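Local coordinates for alpha-L-rhamnosidase (Aspergillus terreus, PDB 6GSZ), which probably hydrolyses terminal non-reducing alpha-L-rhamnose residues of alpha-L-rhamnosides and also binds calcium ions, at residues D141-S146 against T236-S241. Sequence-based numbering, arbitrary orientation.
With CA (calcium ion), chain Y.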
loop_
_atom_site.group_PDB
_atom_site.type_symbol
_atom_site.label_atom_id
_atom_site.label_comp_id
_atom_site.label_asym_id
_atom_site.label_seq_id
_atom_site.Cartn_x
_atom_site.Cartn_y
_atom_site.Cartn_z
ATOM N N ASP A 141 17.920 -36.274 13.362
ATOM C CA ASP A 141 18.117 -37.457 14.241
ATOM C C ASP A 141 18.757 -37.119 15.596
ATOM O O ASP A 141 19.269 -37.980 16.306
ATOM C CB ASP A 141 18.939 -38.515 13.524
ATOM C CG ASP A 141 18.315 -38.982 12.221
ATOM O OD1 ASP A 141 17.072 -39.332 12.206
ATOM O OD2 ASP A 141 19.071 -39.006 11.241
ATOM N N ASP A 142 18.737 -35.847 15.946
ATOM C CA ASP A 142 19.233 -35.297 17.218
ATOM C C ASP A 142 18.096 -34.472 17.823
ATOM O O ASP A 142 17.222 -33.982 17.092
ATOM C CB ASP A 142 20.484 -34.449 16.956
ATOM C CG ASP A 142 21.633 -35.183 16.259
ATOM O OD1 ASP A 142 22.250 -36.039 16.902
ATOM O OD2 ASP A 142 21.910 -34.876 15.071
ATOM N N SER A 143 18.111 -34.288 19.140
ATOM C CA SER A 143 17.164 -33.368 19.765
ATOM C C SER A 143 17.450 -31.942 19.272
ATOM O O SER A 143 18.614 -31.552 19.059
ATOM C CB SER A 143 17.217 -33.457 21.254
ATOM O OG SER A 143 18.500 -33.105 21.685
ATOM N N TYR A 144 16.379 -31.174 19.063
ATOM C CA TYR A 144 16.505 -29.818 18.524
ATOM C C TYR A 144 15.647 -28.849 19.337
ATOM O O TYR A 144 14.696 -29.249 20.001
ATOM C CB TYR A 144 16.113 -29.765 17.036
ATOM C CG TYR A 144 14.695 -30.198 16.741
ATOM C CD1 TYR A 144 14.409 -31.539 16.601
ATOM C CD2 TYR A 144 13.652 -29.293 16.558
ATOM C CE1 TYR A 144 13.130 -31.982 16.358
ATOM C CE2 TYR A 144 12.351 -29.725 16.308
ATOM C CZ TYR A 144 12.099 -31.084 16.222
ATOM O OH TYR A 144 10.868 -31.615 15.966
ATOM N N VAL A 145 15.984 -27.563 19.228
ATOM C CA VAL A 145 15.331 -26.520 20.013
ATOM C C VAL A 145 14.624 -25.475 19.143
ATOM O O VAL A 145 13.676 -24.839 19.629
ATOM C CB VAL A 145 16.316 -25.848 20.983
ATOM C CG1 VAL A 145 16.827 -26.855 22.020
ATOM C CG2 VAL A 145 17.457 -25.130 20.272
ATOM N N SER A 146 15.078 -25.271 17.905
ATOM C CA SER A 146 14.460 -24.260 17.029
ATOM C C SER A 146 14.789 -24.580 15.580
ATOM O O SER A 146 15.762 -25.281 15.313
ATOM C CB SER A 146 14.867 -22.834 17.407
ATOM O OG SER A 146 16.246 -22.642 17.201
ATOM N N THR A 236 18.500 -25.836 14.657
ATOM C CA THR A 236 19.438 -25.668 15.760
ATOM C C THR A 236 19.213 -26.796 16.766
ATOM O O THR A 236 18.140 -26.950 17.313
ATOM C CB THR A 236 19.244 -24.317 16.454
ATOM O OG1 THR A 236 19.436 -23.315 15.454
ATOM C CG2 THR A 236 20.203 -24.127 17.612
ATOM N N LYS A 237 20.258 -27.586 16.962
ATOM C CA LYS A 237 20.225 -28.703 17.865
ATOM C C LYS A 237 20.422 -28.221 19.307
ATOM O O LYS A 237 20.840 -27.080 19.567
ATOM C CB LYS A 237 21.285 -29.716 17.441
ATOM C CG LYS A 237 20.937 -30.464 16.164
ATOM C CD LYS A 237 22.064 -31.337 15.697
ATOM C CE LYS A 237 23.134 -30.574 14.945
ATOM N NZ LYS A 237 24.426 -31.308 14.918
ATOM N N SER A 238 20.141 -29.132 20.237
ATOM C CA SER A 238 20.181 -28.882 21.668
ATOM C C SER A 238 21.563 -28.384 22.126
ATOM O O SER A 238 21.641 -27.624 23.064
ATOM C CB SER A 238 19.751 -30.128 22.431
ATOM O OG SER A 238 18.363 -30.372 22.229
ATOM N N ASP A 239 22.632 -28.817 21.454
ATOM C CA ASP A 239 24.007 -28.453 21.798
ATOM C C ASP A 239 24.451 -27.147 21.107
ATOM O O ASP A 239 25.605 -26.704 21.309
ATOM C CB ASP A 239 24.943 -29.624 21.484
ATOM C CG ASP A 239 25.169 -29.900 20.002
ATOM O OD1 ASP A 239 24.631 -29.158 19.175
ATOM O OD2 ASP A 239 25.906 -30.861 19.688
ATOM N N GLY A 240 23.558 -26.535 20.310
ATOM C CA GLY A 240 23.798 -25.239 19.655
ATOM C C GLY A 240 24.366 -25.361 18.239
ATOM O O GLY A 240 24.489 -24.355 17.545
ATOM N N SER A 241 24.750 -26.580 17.826
ATOM C CA SER A 241 25.194 -26.832 16.479
ATOM C C SER A 241 23.970 -26.881 15.566
ATOM O O SER A 241 22.827 -27.008 16.035
ATOM C CB SER A 241 26.003 -28.094 16.373
ATOM O OG SER A 241 25.204 -29.241 16.608
HETATM CA CA CA Y . 19.602 -40.123 17.150
HETATM O O HOH W 1 17.404 -40.186 17.500
#
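Ser143 and Ser238 meet hydroxyl to hydroxyl, OG to OG at 2.8 Å, with either able to donate. Serine suits both places at this exposed end of the sheet, its one-carbon arm being just long enough for the hydroxyls to meet. Beside this pair, Ser238 N donates to Ser143 O (3.1 Å) from above the carbonyl plane, so backbone and side chain together tie the turn to 141-146. Lysine suits position 237 because its aliphatic chain lies against Asp142, CD 3.6 Å from Asp142 OD2, while a bend at chi3 (-81°) turns NZ off to Ser241 OG, 2.8 Å away. Ser241 OG in turn donates to Asp239 OD1 on its syn lone pair, while Ser241 N reaches the same oxygen to form an Asx turn; these bonds brace the type I turn Lys237-Gly240, where Gly240 takes the positive phi that suits glycine. Val145 and Ser146 both face Thr236 in a classic beta bulge. Val145 N gives Thr236 O a nearly straight bond (176°), and Ser146 O accepts from Thr236 N. The branched residues pack methyl to methyl, Val145 CG2 on Thr236 CG2 at 4.0 Å. Ahead of the strand, Asp141 O binds a calcium ion. The Tyr144 side chain leads away from 236-241 and touches Leu193 and Gln195. Strand 144-154 starts antiparallel to the end of strand 228-237, between that strand and 182-188 in a mixed sheet whose edge strand, 242-246, follows the turn.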